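Local structure of thioredoxin reductase (Streptomyces clavuligerus, 4NTD) at residues Val33-Ala38 against Asn44-Leu49; Val122-Val125 against Ala129-Thr132; Gly264-Leu269 against Gly285-Pro290; Trp293-Val298 against Ser313-Ala318. The protein is the FAD-dependent oxidoreductase HlmI, which forms disulfide bonds in natural products, evidently including the antibiotic holomycin. All coordinates share one frame; numbering follows the deposited sequence. Where two conformers were deposited one is given.

Contact 1: Val33-Ala38 against Asn44-Leu49. With FAD (flavin-adenine dinucleotide), chain C.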
loop_
_atom_site.group_PDB
_atom_site.type_symbol
_atom_site.label_atom_id
_atom_site.label_comp_id
_atom_site.label_asym_id
_atom_site.label_seq_id
_atom_site.Cartn_x
_atom_site.Cartn_y
_atom_site.Cartn_z
ATOM N N VAL A 33 19.530 -7.454 4.944
ATOM C CA VAL A 33 18.944 -6.230 4.396
ATOM C C VAL A 33 19.279 -5.016 5.258
ATOM O O VAL A 33 19.171 -5.065 6.483
ATOM C CB VAL A 33 17.404 -6.326 4.287
ATOM C CG1 VAL A 33 16.857 -5.178 3.446
ATOM C CG2 VAL A 33 16.980 -7.664 3.697
ATOM N N VAL A 34 19.698 -3.935 4.604
ATOM C CA VAL A 34 19.757 -2.626 5.242
ATOM C C VAL A 34 18.619 -1.776 4.685
ATOM O O VAL A 34 18.503 -1.593 3.469
ATOM C CB VAL A 34 21.115 -1.921 5.033
ATOM C CG1 VAL A 34 21.071 -0.497 5.582
ATOM C CG2 VAL A 34 22.226 -2.703 5.715
ATOM N N VAL A 35 17.774 -1.282 5.585
ATOM C CA VAL A 35 16.670 -0.402 5.226
ATOM C C VAL A 35 17.101 1.023 5.559
ATOM O O VAL A 35 17.393 1.334 6.716
ATOM C CB VAL A 35 15.381 -0.775 5.987
ATOM C CG1 VAL A 35 14.236 0.151 5.603
ATOM C CG2 VAL A 35 15.002 -2.223 5.708
ATOM N N ILE A 36 17.159 1.872 4.536
ATOM C CA ILE A 36 17.599 3.257 4.696
ATOM C C ILE A 36 16.366 4.155 4.761
ATOM O O ILE A 36 15.697 4.390 3.749
ATOM C CB ILE A 36 18.542 3.685 3.554
ATOM C CG1 ILE A 36 19.700 2.684 3.426
ATOM C CG2 ILE A 36 19.078 5.090 3.810
ATOM C CD1 ILE A 36 20.593 2.898 2.224
ATOM N N GLY A 37 16.078 4.643 5.966
ATOM C CA GLY A 37 14.864 5.405 6.243
ATOM C C GLY A 37 13.862 4.548 6.995
ATOM O O GLY A 37 13.562 3.429 6.574
ATOM N N ALA A 38 13.356 5.073 8.109
ATOM C CA ALA A 38 12.402 4.359 8.955
ATOM C C ALA A 38 11.135 5.182 9.168
ATOM O O ALA A 38 10.666 5.360 10.298
ATOM C CB ALA A 38 13.041 3.988 10.286
ATOM N N ASN A 44 7.575 -0.855 7.618
ATOM C CA ASN A 44 6.759 -2.010 7.232
ATOM C C ASN A 44 7.570 -3.019 6.409
ATOM O O ASN A 44 7.321 -4.223 6.490
ATOM C CB ASN A 44 5.458 -1.601 6.526
ATOM C CG ASN A 44 4.285 -2.512 6.881
ATOM O OD1 ASN A 44 3.180 -2.043 7.161
ATOM N ND2 ASN A 44 4.524 -3.821 6.881
ATOM N N ALA A 45 8.548 -2.541 5.640
ATOM C CA ALA A 45 9.477 -3.445 4.958
ATOM C C ALA A 45 10.264 -4.268 5.982
ATOM O O ALA A 45 10.341 -5.493 5.878
ATOM C CB ALA A 45 10.426 -2.669 4.053
ATOM N N ALA A 46 10.827 -3.590 6.979
ATOM C CA ALA A 46 11.602 -4.252 8.031
ATOM C C ALA A 46 10.762 -5.232 8.854
ATOM O O ALA A 46 11.250 -6.294 9.244
ATOM C CB ALA A 46 12.247 -3.220 8.947
ATOM N N LEU A 47 9.507 -4.870 9.116
ATOM C CA LEU A 47 8.606 -5.717 9.899
ATOM C C LEU A 47 8.418 -7.083 9.237
ATOM O O LEU A 47 8.578 -8.122 9.883
ATOM C CB LEU A 47 7.251 -5.023 10.087
ATOM C CG LEU A 47 6.147 -5.793 10.822
ATOM C CD1 LEU A 47 6.623 -6.284 12.179
ATOM C CD2 LEU A 47 4.907 -4.925 10.971
ATOM N N VAL A 48 8.099 -7.076 7.947
ATOM C CA VAL A 48 7.873 -8.319 7.204
ATOM C C VAL A 48 9.183 -9.107 7.054
ATOM O O VAL A 48 9.197 -10.329 7.214
ATOM C CB VAL A 48 7.212 -8.038 5.834
ATOM C CG1 VAL A 48 7.124 -9.303 4.989
ATOM C CG2 VAL A 48 5.824 -7.438 6.036
ATOM N N LEU A 49 10.281 -8.407 6.774
ATOM C CA LEU A 49 11.585 -9.059 6.610
ATOM C C LEU A 49 12.100 -9.705 7.899
ATOM O O LEU A 49 12.639 -10.812 7.862
ATOM C CB LEU A 49 12.623 -8.073 6.066
ATOM C CG LEU A 49 12.410 -7.642 4.612
ATOM C CD1 LEU A 49 13.237 -6.405 4.294
ATOM C CD2 LEU A 49 12.737 -8.777 3.651
HETATM P PA FAD C . 9.113 9.496 5.513
HETATM O O1A FAD C . 7.953 9.230 6.436
HETATM O O2A FAD C . 9.450 10.925 5.182
HETATM O O5B FAD C . 10.414 8.808 6.147
HETATM C C5B FAD C . 11.669 8.888 5.482
HETATM C C4B FAD C . 12.763 8.691 6.516
HETATM O O4B FAD C . 14.014 8.520 5.855
HETATM C C3B FAD C . 12.914 9.895 7.444
HETATM O O3B FAD C . 12.740 9.503 8.812
HETATM C C2B FAD C . 14.319 10.413 7.181
HETATM O O2B FAD C . 14.959 10.886 8.371
HETATM C C1B FAD C . 15.020 9.190 6.614
HETATM N N9A FAD C . 16.187 9.442 5.740
HETATM C C8A FAD C . 16.218 10.202 4.631
HETATM N N7A FAD C . 17.452 10.174 4.071
HETATM C C5A FAD C . 18.225 9.377 4.829
HETATM C C6A FAD C . 19.627 8.910 4.805
HETATM N N6A FAD C . 20.465 9.319 3.827
HETATM N N1A FAD C . 20.034 8.075 5.791
HETATM C C2A FAD C . 19.206 7.665 6.775
HETATM N N3A FAD C . 17.916 8.050 6.850
HETATM C C4A FAD C . 17.383 8.888 5.925
HETATM N N1 FAD C . 0.098 11.475 4.999
HETATM C C2 FAD C . -0.980 10.857 5.533
HETATM O O2 FAD C . -1.243 9.700 5.144
HETATM N N3 FAD C . -1.768 11.440 6.455
HETATM C C4 FAD C . -1.529 12.681 6.915
HETATM O O4 FAD C . -2.280 13.199 7.767
HETATM C C4X FAD C . -0.359 13.425 6.390
HETATM N N5 FAD C . -0.040 14.681 6.791
HETATM C C5X FAD C . 1.037 15.322 6.264
HETATM C C6 FAD C . 1.343 16.610 6.694
HETATM C C7 FAD C . 2.439 17.295 6.178
HETATM C C7M FAD C . 2.752 18.691 6.659
HETATM C C8 FAD C . 3.298 16.646 5.155
HETATM C C8M FAD C . 4.483 17.373 4.576
HETATM C C9 FAD C . 2.999 15.360 4.719
HETATM C C9A FAD C . 1.898 14.668 5.232
HETATM N N10 FAD C . 1.573 13.353 4.807
HETATM C C10 FAD C . 0.454 12.723 5.375
HETATM C "C1'" FAD C . 2.358 12.613 3.810
HETATM C "C2'" FAD C . 3.435 11.802 4.532
HETATM O "O2'" FAD C . 4.463 12.691 4.992
HETATM C "C3'" FAD C . 4.054 10.740 3.624
HETATM O "O3'" FAD C . 3.017 9.898 3.107
HETATM C "C4'" FAD C . 5.075 9.857 4.341
HETATM O "O4'" FAD C . 6.012 10.643 5.085
HETATM C "C5'" FAD C . 5.860 8.999 3.356
HETATM O "O5'" FAD C . 6.505 7.950 4.075
HETATM P P FAD C . 7.992 7.471 3.705
HETATM O O1P FAD C . 8.118 7.380 2.209
HETATM O O2P FAD C . 8.301 6.277 4.573
HETATM O O3P FAD C . 8.944 8.723 4.103
#
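Val-33 and Val-35 meet Leu-49 and Ala-46 through aliphatic carbons alone; the flat groups lie outside this seam. The first is the adenine of FAD: Ile-36 lays its CG2 methyl over one face of the ring, 3.7 Å from N1A and only slightly farther from C2A. The second is the amide of Asn-44, whose two ends are both engaged by the second subunit, OD1 by Leu-76 N and ND2 by Gly-74 O there. In the seam itself, the CD1 methyl of Leu-49 comes 3.9 Å from CG1 of Val-33 and 4.0 Å from its CG2, touching both branches while the two side chains cross at about a right angle. Leu-49 extends its CG opposite the carbonyl carbon (chi1 -70°), which carries CD1 toward the strand. One turn earlier the small Ala-46 lets the helix come close, its CB 4.4 Å from CG2 of Val-35. These elements are the first strand and helix of a Rossmann-type beta-alpha-beta unit, strand 31-36, helix 40-51 and strand 56-60, in which Val-56 also packs on Val-35, Ala-46 and Leu-49. Beta-branched valines suit the strand, and alanine and leucine the helix. Where the strand ends, Gly-37 is the first glycine of a sequence that fits the GxGxxG pattern. Its CA lies 3.3 Å from O4B of the FAD ribose, and a CB would collide with that oxygen; the positive phi (104°) suits glycine as well. Ala-38 N is hydrogen-bonded to OD1 of Asp-60, an oxygen that also bonds FAD.

Contact 2: Val122-Val125 against Ala129-Thr132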
loop_
_atom_site.group_PDB
_atom_site.type_symbol
_atom_site.label_atom_id
_atom_site.label_comp_id
_atom_site.label_asym_id
_atom_site.label_seq_id
_atom_site.Cartn_x
_atom_site.Cartn_y
_atom_site.Cartn_z
ATOM N N VAL A 122 27.218 -0.232 2.829
ATOM C CA VAL A 122 26.475 0.958 3.233
ATOM C C VAL A 122 27.355 1.748 4.196
ATOM O O VAL A 122 27.813 1.202 5.198
ATOM C CB VAL A 122 25.147 0.574 3.914
ATOM C CG1 VAL A 122 24.409 1.811 4.410
ATOM C CG2 VAL A 122 24.272 -0.219 2.951
ATOM N N ARG A 123 27.587 3.022 3.882
ATOM C CA ARG A 123 28.480 3.873 4.671
ATOM C C ARG A 123 27.714 5.052 5.267
ATOM O O ARG A 123 26.944 5.721 4.572
ATOM C CB ARG A 123 29.644 4.371 3.804
ATOM C CG ARG A 123 30.493 3.250 3.213
ATOM C CD ARG A 123 31.664 3.769 2.390
ATOM N NE ARG A 123 32.486 2.675 1.874
ATOM C CZ ARG A 123 32.471 2.249 0.614
ATOM N NH1 ARG A 123 31.683 2.831 -0.279
ATOM N NH2 ARG A 123 33.252 1.243 0.244
ATOM N N LEU A 124 27.929 5.296 6.561
ATOM C CA LEU A 124 27.267 6.386 7.280
ATOM C C LEU A 124 28.181 7.594 7.415
ATOM O O LEU A 124 29.407 7.463 7.408
ATOM C CB LEU A 124 26.850 5.941 8.687
ATOM C CG LEU A 124 25.563 5.130 8.845
ATOM C CD1 LEU A 124 25.644 3.802 8.113
ATOM C CD2 LEU A 124 25.273 4.912 10.323
ATOM N N VAL A 125 27.570 8.767 7.562
ATOM C CA VAL A 125 28.300 9.969 7.949
ATOM C C VAL A 125 28.962 9.675 9.298
ATOM O O VAL A 125 28.304 9.197 10.223
ATOM C CB VAL A 125 27.371 11.197 8.076
ATOM C CG1 VAL A 125 28.146 12.407 8.584
ATOM C CG2 VAL A 125 26.711 11.517 6.740
ATOM N N ALA A 129 30.481 1.624 8.628
ATOM C CA ALA A 129 30.057 0.918 7.419
ATOM C C ALA A 129 29.495 -0.463 7.745
ATOM O O ALA A 129 29.889 -1.086 8.735
ATOM C CB ALA A 129 31.215 0.794 6.438
ATOM N N LEU A 130 28.568 -0.918 6.901
ATOM C CA LEU A 130 27.945 -2.240 7.010
ATOM C C LEU A 130 27.982 -2.934 5.654
ATOM O O LEU A 130 27.831 -2.282 4.621
ATOM C CB LEU A 130 26.472 -2.127 7.403
ATOM C CG LEU A 130 26.026 -1.233 8.559
ATOM C CD1 LEU A 130 25.762 0.189 8.089
ATOM C CD2 LEU A 130 24.770 -1.825 9.182
ATOM N N SER A 131 28.150 -4.255 5.669
ATOM C CA SER A 131 28.017 -5.079 4.468
ATOM C C SER A 131 26.672 -5.801 4.514
ATOM O O SER A 131 26.286 -6.316 5.559
ATOM C CB SER A 131 29.155 -6.095 4.393
ATOM O OG SER A 131 29.095 -6.840 3.189
ATOM N N THR A 132 25.965 -5.834 3.385
ATOM C CA THR A 132 24.620 -6.415 3.327
ATOM C C THR A 132 24.320 -7.063 1.973
ATOM O O THR A 132 24.901 -6.689 0.953
ATOM C CB THR A 132 23.547 -5.346 3.644
ATOM O OG1 THR A 132 22.246 -5.949 3.678
ATOM C CG2 THR A 132 23.560 -4.215 2.615
#
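Val-122 and Leu-130 form the antiparallel hydrogen-bonded pair of a beta hairpin made by strands 119-124 and 129-132. Both backbone groups of each residue are used: Val-122 N donates to Leu-130 O over 2.8 Å, nearly straight at the hydrogen (168°), and Leu-130 N returns the bond to Val-122 O over the same length. That second oxygen also receives a CA-H contact from Ala-129, with CA 3.2 Å from Val-122 O. The next pair, Arg-123 with Ala-129, is non-hydrogen-bonded; there the backbone of Arg-123 bonds Asp-107 and Asp-108 on strand 106-112, which completes the three-stranded sheet, and that of Ala-129 bonds Phe-25. The small methyl of Ala-129 leaves room for the stem of Arg-123, whose CG rests 4.1 Å from CB of Ala-129. In the conformer given, NH1 forms a salt bridge with Asp-108 and NH2 one with Glu-110, both on strand 106-112. Thr-132 gives its OG1 proton to the backbone O of Arg-134 and turns its CG2 methyl to Val-122, which together with Thr-132 packs on Val-34 of strand 31-36. Apolar residues suit this buried face. With CG of Leu-130 anti to its carbonyl carbon (chi1 -48°), its CD1 reaches CD1 of Leu-124 at 3.6 Å.

Contact 3: Gly264-Leu269 against Gly285-Pro290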
loop_
_atom_site.group_PDB
_atom_site.type_symbol
_atom_site.label_atom_id
_atom_site.label_comp_id
_atom_site.label_asym_id
_atom_site.label_seq_id
_atom_site.Cartn_x
_atom_site.Cartn_y
_atom_site.Cartn_z
ATOM N N GLY A 264 19.384 10.409 -4.195
ATOM C CA GLY A 264 20.802 10.511 -4.539
ATOM C C GLY A 264 21.552 9.189 -4.470
ATOM O O GLY A 264 22.401 8.909 -5.317
ATOM N N LEU A 265 21.238 8.373 -3.465
ATOM C CA LEU A 265 21.883 7.066 -3.312
ATOM C C LEU A 265 21.499 6.117 -4.445
ATOM O O LEU A 265 22.308 5.292 -4.872
ATOM C CB LEU A 265 21.532 6.437 -1.959
ATOM C CG LEU A 265 22.012 7.197 -0.719
ATOM C CD1 LEU A 265 21.354 6.646 0.538
ATOM C CD2 LEU A 265 23.530 7.147 -0.596
ATOM N N LEU A 266 20.264 6.239 -4.926
ATOM C CA LEU A 266 19.780 5.421 -6.038
ATOM C C LEU A 266 20.439 5.839 -7.354
ATOM O O LEU A 266 20.862 4.989 -8.139
ATOM C CB LEU A 266 18.254 5.512 -6.144
ATOM C CG LEU A 266 17.493 4.979 -4.923
ATOM C CD1 LEU A 266 16.038 5.427 -4.944
ATOM C CD2 LEU A 266 17.588 3.462 -4.844
ATOM N N THR A 267 20.532 7.146 -7.584
ATOM C CA THR A 267 21.223 7.673 -8.762
ATOM C C THR A 267 22.686 7.219 -8.800
ATOM O O THR A 267 23.180 6.802 -9.851
ATOM C CB THR A 267 21.152 9.213 -8.807
ATOM O OG1 THR A 267 19.779 9.623 -8.855
ATOM C CG2 THR A 267 21.881 9.766 -10.032
ATOM N N ALA A 268 23.365 7.284 -7.656
ATOM C CA ALA A 268 24.775 6.884 -7.562
ATOM C C ALA A 268 24.983 5.389 -7.830
ATOM O O ALA A 268 26.032 4.988 -8.337
ATOM C CB ALA A 268 25.345 7.262 -6.203
ATOM N N LEU A 269 23.984 4.576 -7.492
ATOM C CA LEU A 269 24.011 3.136 -7.778
ATOM C C LEU A 269 23.758 2.813 -9.255
ATOM O O LEU A 269 23.982 1.681 -9.689
ATOM C CB LEU A 269 22.982 2.397 -6.909
ATOM C CG LEU A 269 23.393 2.139 -5.457
ATOM C CD1 LEU A 269 22.176 1.859 -4.590
ATOM C CD2 LEU A 269 24.388 0.990 -5.373
ATOM N N GLY A 285 8.556 -2.394 -6.125
ATOM C CA GLY A 285 9.575 -1.409 -5.756
ATOM C C GLY A 285 10.992 -1.752 -6.194
ATOM O O GLY A 285 11.934 -1.039 -5.845
ATOM N N LEU A 286 11.157 -2.831 -6.960
ATOM C CA LEU A 286 12.483 -3.227 -7.442
ATOM C C LEU A 286 12.964 -2.256 -8.519
ATOM O O LEU A 286 12.255 -2.004 -9.494
ATOM C CB LEU A 286 12.460 -4.659 -7.989
ATOM C CG LEU A 286 13.760 -5.234 -8.569
ATOM C CD1 LEU A 286 14.890 -5.229 -7.547
ATOM C CD2 LEU A 286 13.516 -6.643 -9.089
ATOM N N THR A 287 14.167 -1.715 -8.332
ATOM C CA THR A 287 14.771 -0.778 -9.284
ATOM C C THR A 287 15.494 -1.540 -10.399
ATOM O O THR A 287 15.471 -2.770 -10.429
ATOM C CB THR A 287 15.780 0.164 -8.586
ATOM O OG1 THR A 287 16.928 -0.584 -8.167
ATOM C CG2 THR A 287 15.147 0.862 -7.384
ATOM N N SER A 288 16.144 -0.809 -11.304
ATOM C CA SER A 288 16.914 -1.423 -12.391
ATOM C C SER A 288 18.232 -2.055 -11.927
ATOM O O SER A 288 18.873 -2.778 -12.693
ATOM C CB SER A 288 17.202 -0.393 -13.488
ATOM O OG SER A 288 18.099 0.605 -13.032
ATOM N N VAL A 289 18.644 -1.770 -10.693
ATOM C CA VAL A 289 19.855 -2.355 -10.122
ATOM C C VAL A 289 19.470 -3.582 -9.297
ATOM O O VAL A 289 18.680 -3.466 -8.356
ATOM C CB VAL A 289 20.609 -1.340 -9.237
ATOM C CG1 VAL A 289 21.801 -1.995 -8.551
ATOM C CG2 VAL A 289 21.064 -0.153 -10.075
ATOM N N PRO A 290 20.019 -4.763 -9.645
ATOM C CA PRO A 290 19.662 -5.959 -8.882
ATOM C C PRO A 290 19.952 -5.821 -7.387
ATOM O O PRO A 290 21.011 -5.323 -7.001
ATOM C CB PRO A 290 20.526 -7.059 -9.513
ATOM C CG PRO A 290 20.827 -6.569 -10.886
ATOM C CD PRO A 290 20.907 -5.075 -10.780
#
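Leu-266 and Leu-269 of the short helix 264-269 face Thr-287 and Val-289 of the loop that leads into strand 292-294, the edge strand of the parallel sheet in the Rossmann-type FAD domain. The apolar contacts are light. Leu-266 brings its CD2 methyl to 4.4 Å from CG2 of Thr-287, and CB of Leu-269 stands 4.5 Å from CG2 of Val-289. Cys-271 supplements them, packing on Leu-266, Thr-287 and Val-289. The two leucines, a helical turn apart, present one greasy side of the helix to the loop.

Hydrogen bonds shape the loop rather than cross the seam. Thr-287 OG1 accepts from Val-289 N at 3.3 Å with an angle of 151° at the hydrogen, which makes an ST turn, and the same hydroxyl is bonded to Val-292 O. Threonine thus serves twice, its oxygen tying the turn while its methyl packs on the helix. Ser-288 OG bonds the backbone N of Glu-272, and Gly-285, whose phi of 100° is easily adopted without a side chain, bonds Ala-294 through its backbone.

A last contact is of methyl against carbonyl. With CG1 of Val-289 trans to its own N, the other branch points at the helix, and CG2 lies 3.5 Å from Leu-269 O.

Contact 4: Trp293-Val298 against Ser313-Ala318. With GSH (glutathione), chain B.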
loop_
_atom_site.group_PDB
_atom_site.type_symbol
_atom_site.label_atom_id
_atom_site.label_comp_id
_atom_site.label_asym_id
_atom_site.label_seq_id
_atom_site.Cartn_x
_atom_site.Cartn_y
_atom_site.Cartn_z
ATOM N N TRP A 293 15.771 -2.173 -3.751
ATOM C CA TRP A 293 14.361 -1.785 -3.750
ATOM C C TRP A 293 14.218 -0.334 -3.291
ATOM O O TRP A 293 15.065 0.177 -2.556
ATOM C CB TRP A 293 13.548 -2.700 -2.822
ATOM C CG TRP A 293 12.969 -3.919 -3.493
ATOM C CD1 TRP A 293 11.681 -4.084 -3.907
ATOM C CD2 TRP A 293 13.653 -5.137 -3.821
ATOM N NE1 TRP A 293 11.517 -5.324 -4.474
ATOM C CE2 TRP A 293 12.712 -5.992 -4.434
ATOM C CE3 TRP A 293 14.968 -5.590 -3.654
ATOM C CZ2 TRP A 293 13.042 -7.271 -4.884
ATOM C CZ3 TRP A 293 15.296 -6.864 -4.103
ATOM C CH2 TRP A 293 14.336 -7.687 -4.711
ATOM N N ALA A 294 13.142 0.317 -3.727
ATOM C CA ALA A 294 12.818 1.679 -3.298
ATOM C C ALA A 294 11.318 1.792 -3.043
ATOM O O ALA A 294 10.520 1.351 -3.869
ATOM C CB ALA A 294 13.252 2.684 -4.350
ATOM N N VAL A 295 10.941 2.370 -1.902
ATOM C CA VAL A 295 9.531 2.479 -1.510
ATOM C C VAL A 295 9.198 3.828 -0.880
ATOM O O VAL A 295 10.055 4.471 -0.274
ATOM C CB VAL A 295 9.113 1.367 -0.517
ATOM C CG1 VAL A 295 9.372 -0.012 -1.105
ATOM C CG2 VAL A 295 9.827 1.518 0.819
ATOM N N GLY A 296 7.935 4.225 -1.007
ATOM C CA GLY A 296 7.425 5.462 -0.425
ATOM C C GLY A 296 7.642 6.707 -1.265
ATOM O O GLY A 296 7.747 6.638 -2.494
ATOM N N ASN A 297 7.707 7.852 -0.585
ATOM C CA ASN A 297 7.838 9.158 -1.240
ATOM C C ASN A 297 9.104 9.330 -2.087
ATOM O O ASN A 297 9.138 10.209 -2.948
ATOM C CB ASN A 297 7.792 10.299 -0.205
ATOM C CG ASN A 297 6.383 10.809 0.100
ATOM O OD1 ASN A 297 6.196 11.498 1.102
ATOM N ND2 ASN A 297 5.405 10.516 -0.760
ATOM N N VAL A 298 10.141 8.524 -1.848
ATOM C CA VAL A 298 11.362 8.608 -2.665
ATOM C C VAL A 298 11.092 8.243 -4.132
ATOM O O VAL A 298 11.807 8.702 -5.020
ATOM C CB VAL A 298 12.535 7.769 -2.083
ATOM C CG1 VAL A 298 12.264 6.272 -2.177
ATOM C CG2 VAL A 298 13.848 8.119 -2.778
ATOM N N SER A 313 5.647 -3.394 2.608
ATOM C CA SER A 313 5.270 -4.801 2.694
ATOM C C SER A 313 5.476 -5.517 1.353
ATOM O O SER A 313 6.011 -6.626 1.316
ATOM C CB SER A 313 3.815 -4.944 3.152
ATOM O OG SER A 313 3.458 -6.310 3.287
ATOM N N ALA A 314 5.059 -4.879 0.261
ATOM C CA ALA A 314 5.206 -5.465 -1.075
ATOM C C ALA A 314 6.675 -5.673 -1.448
ATOM O O ALA A 314 7.031 -6.687 -2.051
ATOM C CB ALA A 314 4.506 -4.608 -2.117
ATOM N N ALA A 315 7.524 -4.717 -1.081
ATOM C CA ALA A 315 8.962 -4.836 -1.314
ATOM C C ALA A 315 9.557 -6.002 -0.527
ATOM O O ALA A 315 10.339 -6.784 -1.069
ATOM C CB ALA A 315 9.668 -3.535 -0.958
ATOM N N ALA A 316 9.171 -6.121 0.742
ATOM C CA ALA A 316 9.642 -7.214 1.599
ATOM C C ALA A 316 9.267 -8.585 1.029
ATOM O O ALA A 316 10.085 -9.506 1.014
ATOM C CB ALA A 316 9.077 -7.059 3.002
ATOM N N PHE A 317 8.024 -8.699 0.566
ATOM C CA PHE A 317 7.499 -9.921 -0.058
ATOM C C PHE A 317 8.400 -10.332 -1.229
ATOM O O PHE A 317 8.911 -11.453 -1.269
ATOM C CB PHE A 317 6.062 -9.650 -0.538
ATOM C CG PHE A 317 5.272 -10.878 -0.918
ATOM C CD1 PHE A 317 4.145 -11.236 -0.190
ATOM C CD2 PHE A 317 5.611 -11.640 -2.032
ATOM C CE1 PHE A 317 3.394 -12.344 -0.542
ATOM C CE2 PHE A 317 4.865 -12.752 -2.384
ATOM C CZ PHE A 317 3.752 -13.100 -1.640
ATOM N N ALA A 318 8.609 -9.407 -2.163
ATOM C CA ALA A 318 9.413 -9.672 -3.358
ATOM C C ALA A 318 10.886 -9.917 -3.027
ATOM O O ALA A 318 11.518 -10.816 -3.588
ATOM C CB ALA A 318 9.278 -8.522 -4.345
HETATM N N1 GSH B . 2.771 -15.361 -4.400
HETATM C CA1 GSH B . 3.989 -16.146 -4.191
HETATM C C1 GSH B . 4.628 -16.395 -5.571
HETATM O O11 GSH B . 4.162 -17.354 -6.236
HETATM O O12 GSH B . 5.561 -15.635 -5.933
HETATM C CB1 GSH B . 3.688 -17.509 -3.615
HETATM C CG1 GSH B . 4.392 -17.747 -2.280
HETATM C CD1 GSH B . 3.768 -16.838 -1.225
HETATM O OE1 GSH B . 4.328 -15.811 -0.849
HETATM N N2 GSH B . 2.648 -17.336 -0.692
HETATM C CA2 GSH B . 1.861 -16.627 0.322
HETATM C C2 GSH B . 0.980 -15.689 -0.388
HETATM O O2 GSH B . 0.770 -15.717 -1.602
HETATM C CB2 GSH B . 2.633 -15.537 1.067
HETATM S SG2 GSH B . 2.623 -15.448 2.902
HETATM N N3 GSH B . 0.609 -14.754 0.466
HETATM C CA3 GSH B . -0.060 -13.607 0.019
HETATM C C3 GSH B . -1.499 -13.385 0.557
HETATM O O31 GSH B . -1.957 -14.125 1.610
HETATM O O32 GSH B . -2.245 -12.451 0.046
#
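Trp-293 lies broadly against the helix at Ala-315 and Ala-318, one turn apart, whose small side chains let the indole lie close to the helix. CD1 of Trp-293 meets the CB methyl of Ala-315 at 3.6 Å, and the carbonyl oxygen of Ala-315 stands 3.9 Å above the plane of the indole, offset toward its rim. Ala-318 reaches the farther part of the ring, its CB 3.9 Å from NE1 of Trp-293 and 4.0 Å from CZ2. The buried indole nitrogen is satisfied by Ser-284 OG. Replacing the tryptophan with a leucine would probably leave that serine without its N-H partner and open a gap beside Ala-318. The seam packs the last strand of the FAD domain's parallel sheet, 292-294, against the long helix 305-338. Val-295, two residues on, faces the helix too: with CG1 opposite its carbonyl carbon (chi1 -57°), that methyl sits 3.5 Å from CB of Ala-315. Beyond it the chain turns at Gly-296, where phi is positive, and reaches Asn-297, whose backbone N bonds O1P of FAD and whose OD1 bonds Arg-65. Phe-317 points from another side of the helix, stacking on His-321 and carrying CA1 of a bound glutathione at its ring edge, with Tyr-164 of the second subunit also meeting the ring.

Overall arrangement
The four contacts follow one another along the chain in series, all within the FAD-binding part of the fold. Contacts 1 and 4 lie closest, their centres about 9 Å apart: both reach the five-stranded parallel sheet, and Ala-316 of helix 305-338 nestles against Ala-45, Val-48 and Leu-49 of helix 40-51. Both also touch the second subunit and hold residues of the FAD pocket. Contact 2, about 15 Å from contact 1 between centres, lays its hairpin against Val-34 of strand 31-36. Contact 3 has its centre about 12 Å from that of contact 4 and joins it through a probable Gly-285 O to Ala-294 N hydrogen bond. Contacts 2 and 3 thus pack outer parts of the same domain, without touching each other.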